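Local coordinates for protein myosin-2 (PDB 6IXO) that carries organelles and other cargo along actin cables in budding yeast, gripping cargo receptors through its globular tail domain, the part in this structure, at residues N95-S100 with L163-K168; N157-W162 with H227-T232. All blocks are in the same frame, centred on the assembly; numbering follows the deposited sequence.

How the contacts relate
Both contacts are buried near the middle of the cargo-binding tail, their centres about 10 Å apart, and both use helix 134-180. Contact 1 sets it against the N-terminal part of helix 97-124, contact 2 against helix 223-247, so the long helix is packed by different partners on successive turns. Contact 1 is aliphatic at its centre, with a lysine marking its outer margin. Contact 2 lies nearer the centre of the chain, about 3 Å from it against about 8 Å for contact 1, and is built on two aromatic rings, a valine and a bridging water. Trp162 of contact 2 joins them, its NE1 probably hydrogen-bonded to Leu97 O of contact 1 at 2.9 Å.

Contact 1 of 2, residues N95-S100 with L163-K168; sequences NDLIPS and LKKLQK
Leu97 reaches from the N-terminal part of helix 97-124 to the side of helix 134-180, where Lys165 and Leu166 receive it. Its CB points toward the other segment, and CG, anti to the backbone N (chi1 177°), continues that course until it lies 4.0 Å from Leu166 CD2. There the side chain forks. The CD1 branch rests on the aliphatic stem of Lys165, with CB and CD of that lysine each 3.9 Å from Leu97 CD1. The other branch passes a methyl group side-on, Leu97 CD2 lying 3.8 Å from Leu166 CD2, and it also lies near the backbone carbonyl oxygen of Lys165. Leucine suits the place because its two methyls can serve two neighbouring residues of one helix at once.

Leu166 CD2 is shared in turn with Ile98. Ile98 CG1 touches it at 3.7 Å, the two side chains running about perpendicular to each other, so a single methyl serves two consecutive residues of the opposing segment. Ile98 also packs on Phe208 and Ile212 of helix 202-218, which brings a third helix to this apolar cluster.

Lys165 divides its roles along its length. The methylene part covers Leu97, whereas the bend at chi4 (-68°) helps turn the ammonium group away from the contact, and NZ is hydrogen-bonded to Thr90 O and Leu92 O. A long side chain with a polar end therefore fits this margin, lending apolar surface while its charge is held by carbonyl oxygens near the end of helix 71-90. Aliphatic side chains packed between helices in this way are characteristic of the hydrophobic core of an all-helical domain, here the Dilute-family globular tail of a class V myosin.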
loop_
_atom_site.group_PDB
_atom_site.type_symbol
_atom_site.label_atom_id
_atom_site.label_comp_id
_atom_site.label_asym_id
_atom_site.label_seq_id
_atom_site.Cartn_x
_atom_site.Cartn_y
_atom_site.Cartn_z
ATOM N N ASN A 95 -7.667 12.907 -0.747
ATOM C CA ASN A 95 -8.623 12.091 -0.005
ATOM C C ASN A 95 -8.931 10.794 -0.702
ATOM O O ASN A 95 -9.314 9.833 -0.070
ATOM C CB ASN A 95 -9.933 12.860 0.216
ATOM C CG ASN A 95 -9.814 13.935 1.305
ATOM O OD1 ASN A 95 -8.905 13.906 2.143
ATOM N ND2 ASN A 95 -10.744 14.883 1.296
ATOM N N ASP A 96 -8.763 10.782 -2.014
ATOM C CA ASP A 96 -9.058 9.610 -2.827
ATOM C C ASP A 96 -7.925 8.612 -2.893
ATOM O O ASP A 96 -8.095 7.500 -3.413
ATOM C CB ASP A 96 -9.403 10.040 -4.248
ATOM C CG ASP A 96 -10.772 10.630 -4.341
ATOM O OD1 ASP A 96 -11.617 10.246 -3.506
ATOM O OD2 ASP A 96 -10.996 11.474 -5.233
ATOM N N LEU A 97 -6.768 8.997 -2.376
ATOM C CA LEU A 97 -5.555 8.199 -2.571
ATOM C C LEU A 97 -5.686 6.744 -2.135
ATOM O O LEU A 97 -5.301 5.831 -2.863
ATOM C CB LEU A 97 -4.389 8.852 -1.807
ATOM C CG LEU A 97 -3.089 8.060 -1.892
ATOM C CD1 LEU A 97 -2.585 7.927 -3.300
ATOM C CD2 LEU A 97 -2.062 8.814 -1.023
ATOM N N ILE A 98 -6.233 6.508 -0.951
ATOM C CA ILE A 98 -6.283 5.133 -0.459
ATOM C C ILE A 98 -7.351 4.309 -1.230
ATOM O O ILE A 98 -7.002 3.278 -1.803
ATOM C CB ILE A 98 -6.555 5.084 1.088
ATOM C CG1 ILE A 98 -5.315 5.618 1.837
ATOM C CG2 ILE A 98 -6.897 3.654 1.527
ATOM C CD1 ILE A 98 -5.654 6.086 3.347
ATOM N N PRO A 99 -8.626 4.755 -1.255
ATOM C CA PRO A 99 -9.568 3.897 -2.008
ATOM C C PRO A 99 -9.206 3.761 -3.485
ATOM O O PRO A 99 -9.315 2.640 -4.000
ATOM C CB PRO A 99 -10.939 4.600 -1.841
ATOM C CG PRO A 99 -10.624 5.970 -1.320
ATOM C CD PRO A 99 -9.310 5.879 -0.599
ATOM N N SER A 100 -8.755 4.827 -4.157
ATOM C CA SER A 100 -8.478 4.665 -5.597
ATOM C C SER A 100 -7.298 3.755 -5.804
ATOM O O SER A 100 -7.266 2.976 -6.740
ATOM C CB SER A 100 -8.249 5.998 -6.276
ATOM O OG SER A 100 -9.451 6.756 -6.238
ATOM N N LEU A 163 2.433 3.162 -2.811
ATOM C CA LEU A 163 2.989 3.030 -1.471
ATOM C C LEU A 163 3.843 4.278 -1.153
ATOM O O LEU A 163 3.809 4.793 -0.031
ATOM C CB LEU A 163 3.811 1.741 -1.360
ATOM C CG LEU A 163 4.193 1.288 0.065
ATOM C CD1 LEU A 163 3.003 1.375 1.026
ATOM C CD2 LEU A 163 4.766 -0.141 0.084
ATOM N N LYS A 164 4.572 4.778 -2.145
ATOM C CA LYS A 164 5.362 5.992 -1.928
ATOM C C LYS A 164 4.474 7.186 -1.622
ATOM O O LYS A 164 4.775 7.998 -0.739
ATOM C CB LYS A 164 6.246 6.288 -3.146
ATOM C CG LYS A 164 6.940 7.676 -3.028
ATOM C CD LYS A 164 7.933 7.939 -4.209
ATOM C CE LYS A 164 9.029 6.846 -4.296
ATOM N NZ LYS A 164 9.952 6.789 -3.069
ATOM N N LYS A 165 3.363 7.305 -2.329
ATOM C CA LYS A 165 2.422 8.388 -2.041
ATOM C C LYS A 165 1.842 8.267 -0.637
ATOM O O LYS A 165 1.665 9.284 0.045
ATOM C CB LYS A 165 1.268 8.412 -3.078
ATOM C CG LYS A 165 1.685 8.994 -4.455
ATOM C CD LYS A 165 0.578 8.592 -5.523
ATOM C CE LYS A 165 1.000 9.121 -6.914
ATOM N NZ LYS A 165 0.964 10.589 -6.957
ATOM N N LEU A 166 1.551 7.039 -0.214
ATOM C CA LEU A 166 1.106 6.811 1.162
ATOM C C LEU A 166 2.149 7.285 2.176
ATOM O O LEU A 166 1.798 7.922 3.154
ATOM C CB LEU A 166 0.827 5.330 1.423
ATOM C CG LEU A 166 -0.381 4.789 0.624
ATOM C CD1 LEU A 166 -0.519 3.341 1.032
ATOM C CD2 LEU A 166 -1.717 5.517 0.930
ATOM N N GLN A 167 3.410 6.931 1.953
ATOM C CA GLN A 167 4.481 7.403 2.832
ATOM C C GLN A 167 4.524 8.918 2.925
ATOM O O GLN A 167 4.695 9.466 4.030
ATOM C CB GLN A 167 5.842 6.883 2.353
ATOM C CG GLN A 167 5.993 5.344 2.497
ATOM C CD GLN A 167 7.431 4.889 2.275
ATOM O OE1 GLN A 167 8.130 5.434 1.448
ATOM N NE2 GLN A 167 7.872 3.904 3.039
ATOM N N LYS A 168 4.415 9.612 1.789
ATOM C CA LYS A 168 4.457 11.081 1.835
ATOM C C LYS A 168 3.298 11.660 2.639
ATOM O O LYS A 168 3.463 12.659 3.320
ATOM C CB LYS A 168 4.447 11.685 0.429
ATOM C CG LYS A 168 5.572 11.187 -0.472
ATOM C CD LYS A 168 6.949 11.539 0.077
ATOM C CE LYS A 168 8.078 11.025 -0.850
ATOM N NZ LYS A 168 8.101 11.693 -2.191
#

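Contact 2 of 2, residues N157-W162 with H227-T232; sequences NIYNIW and HAVVTT
The rings of Tyr159 and Trp162 both present an edge to Val229, whose CG2 methyl lies near the plane of each. Around the tyrosine this methyl is 3.6 Å from CE1, and Tyr159 OH is closer still to Val229 CG2, at 3.3 Å. The indole takes the same methyl at its six-membered end, Trp162 CZ3 standing 4.0 Å from Val229 CG2. At the phenol edge, in the ring plane, sits a water 2.7 Å from Tyr159 OH; it donates a hydrogen bond to Thr232 OG1 at 2.8 Å and so bridges the helices.

The side chain of Tyr159 leaves its helix with CG anti to the backbone N (chi1 179°), which helps carry the hydroxyl across to Val229. Ala228 CB approaches that oxygen to 3.8 Å; a small residue suits this place, because it leaves room for the phenol end and the water. Valine fits next to it, as its compact branched side chain can offer one methyl to two rings. With an alanine at Tyr159, Val229 CG2 would probably lose its closest neighbour across the contact and the water its link to helix 134-180.

The segments run roughly parallel, at 31°, with their axes 12.5 Å apart at closest approach, a wide separation spanned by the large aromatic side chains. Helix 202-218 also enters here, for Met216 touches both Trp162 and Val229. Trp162 packs further on Val102 and Leu105 of helix 97-124, while Ile158 and Ile161 meet Val89 of helix 71-90, so that this part of helix 134-180 packs against four helices of an all-helical domain, with Pro380 of a loop also touching Tyr159.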
loop_
_atom_site.group_PDB
_atom_site.type_symbol
_atom_site.label_atom_id
_atom_site.label_comp_id
_atom_site.label_asym_id
_atom_site.label_seq_id
_atom_site.Cartn_x
_atom_site.Cartn_y
_atom_site.Cartn_z
ATOM N N ASN A 157 4.757 -1.726 -10.424
ATOM C CA ASN A 157 4.835 -0.285 -10.610
ATOM C C ASN A 157 3.763 0.423 -9.838
ATOM O O ASN A 157 4.068 1.350 -9.079
ATOM C CB ASN A 157 4.745 0.091 -12.119
ATOM C CG ASN A 157 5.979 -0.297 -12.850
ATOM O OD1 ASN A 157 6.957 -0.722 -12.209
ATOM N ND2 ASN A 157 5.977 -0.170 -14.186
ATOM N N ILE A 158 2.508 0.014 -9.988
ATOM C CA ILE A 158 1.467 0.811 -9.327
ATOM C C ILE A 158 1.500 0.541 -7.804
ATOM O O ILE A 158 1.151 1.417 -7.017
ATOM C CB ILE A 158 0.030 0.571 -9.903
ATOM C CG1 ILE A 158 -0.455 -0.876 -9.749
ATOM C CG2 ILE A 158 -0.043 1.072 -11.334
ATOM C CD1 ILE A 158 -1.992 -0.935 -9.751
ATOM N N TYR A 159 1.974 -0.624 -7.395
ATOM C CA TYR A 159 2.094 -0.891 -5.945
ATOM C C TYR A 159 3.128 0.106 -5.350
ATOM O O TYR A 159 2.894 0.732 -4.290
ATOM C CB TYR A 159 2.537 -2.325 -5.685
ATOM C CG TYR A 159 2.681 -2.578 -4.181
ATOM C CD1 TYR A 159 1.563 -2.861 -3.422
ATOM C CD2 TYR A 159 3.918 -2.535 -3.554
ATOM C CE1 TYR A 159 1.649 -3.091 -2.021
ATOM C CE2 TYR A 159 4.048 -2.751 -2.143
ATOM C CZ TYR A 159 2.916 -3.015 -1.400
ATOM O OH TYR A 159 3.001 -3.288 -0.048
ATOM N N ASN A 160 4.248 0.263 -6.056
ATOM C CA ASN A 160 5.311 1.158 -5.563
ATOM C C ASN A 160 4.977 2.623 -5.678
ATOM O O ASN A 160 5.347 3.430 -4.825
ATOM C CB ASN A 160 6.595 0.843 -6.292
ATOM C CG ASN A 160 7.340 -0.251 -5.614
ATOM O OD1 ASN A 160 7.970 -0.015 -4.591
ATOM N ND2 ASN A 160 7.222 -1.480 -6.119
ATOM N N ILE A 161 4.306 2.987 -6.751
ATOM C CA ILE A 161 3.881 4.377 -6.926
ATOM C C ILE A 161 2.927 4.759 -5.787
ATOM O O ILE A 161 3.050 5.818 -5.142
ATOM C CB ILE A 161 3.202 4.571 -8.270
ATOM C CG1 ILE A 161 4.250 4.542 -9.405
ATOM C CG2 ILE A 161 2.403 5.897 -8.314
ATOM C CD1 ILE A 161 3.610 4.386 -10.835
ATOM N N TRP A 162 1.989 3.866 -5.524
ATOM C CA TRP A 162 0.981 4.100 -4.495
ATOM C C TRP A 162 1.590 4.138 -3.101
ATOM O O TRP A 162 1.286 5.020 -2.312
ATOM C CB TRP A 162 -0.062 3.007 -4.548
ATOM C CG TRP A 162 -1.242 3.195 -3.601
ATOM C CD1 TRP A 162 -2.124 4.261 -3.563
ATOM C CD2 TRP A 162 -1.663 2.287 -2.597
ATOM N NE1 TRP A 162 -3.088 4.032 -2.605
ATOM C CE2 TRP A 162 -2.830 2.820 -2.006
ATOM C CE3 TRP A 162 -1.175 1.060 -2.139
ATOM C CZ2 TRP A 162 -3.506 2.176 -0.974
ATOM C CZ3 TRP A 162 -1.870 0.401 -1.123
ATOM C CH2 TRP A 162 -3.020 0.954 -0.557
ATOM N N HIS A 227 -1.130 -6.821 5.181
ATOM C CA HIS A 227 -0.006 -6.956 6.110
ATOM C C HIS A 227 1.229 -6.227 5.591
ATOM O O HIS A 227 1.908 -5.528 6.334
ATOM C CB HIS A 227 0.344 -8.433 6.373
ATOM C CG HIS A 227 1.405 -8.607 7.416
ATOM N ND1 HIS A 227 2.749 -8.693 7.107
ATOM C CD2 HIS A 227 1.329 -8.644 8.768
ATOM C CE1 HIS A 227 3.450 -8.790 8.225
ATOM N NE2 HIS A 227 2.612 -8.762 9.246
ATOM N N ALA A 228 1.534 -6.393 4.313
ATOM C CA ALA A 228 2.769 -5.787 3.757
ATOM C C ALA A 228 2.671 -4.279 3.774
ATOM O O ALA A 228 3.604 -3.581 4.169
ATOM C CB ALA A 228 3.008 -6.316 2.266
ATOM N N VAL A 229 1.539 -3.769 3.315
ATOM C CA VAL A 229 1.377 -2.329 3.208
ATOM C C VAL A 229 1.485 -1.679 4.587
ATOM O O VAL A 229 2.214 -0.713 4.802
ATOM C CB VAL A 229 0.020 -1.978 2.598
ATOM C CG1 VAL A 229 -0.277 -0.463 2.795
ATOM C CG2 VAL A 229 0.003 -2.400 1.104
ATOM N N VAL A 230 0.764 -2.234 5.551
ATOM C CA VAL A 230 0.748 -1.576 6.849
ATOM C C VAL A 230 2.058 -1.729 7.613
ATOM O O VAL A 230 2.514 -0.786 8.301
ATOM C CB VAL A 230 -0.443 -2.125 7.695
ATOM C CG1 VAL A 230 -0.348 -1.575 9.154
ATOM C CG2 VAL A 230 -1.736 -1.652 7.032
ATOM N N THR A 231 2.700 -2.891 7.514
ATOM C CA THR A 231 4.009 -3.102 8.136
ATOM C C THR A 231 5.037 -2.106 7.582
ATOM O O THR A 231 5.871 -1.521 8.310
ATOM C CB THR A 231 4.484 -4.555 7.885
ATOM O OG1 THR A 231 3.689 -5.445 8.679
ATOM C CG2 THR A 231 5.954 -4.715 8.254
ATOM N N THR A 232 4.996 -1.935 6.257
ATOM C CA THR A 232 5.909 -0.944 5.617
ATOM C C THR A 232 5.624 0.455 6.162
ATOM O O THR A 232 6.536 1.203 6.532
ATOM C CB THR A 232 5.758 -0.940 4.072
ATOM O OG1 THR A 232 6.126 -2.220 3.567
ATOM C CG2 THR A 232 6.666 0.137 3.416
HETATM O O HOH W 1 5.511 -3.278 1.060
#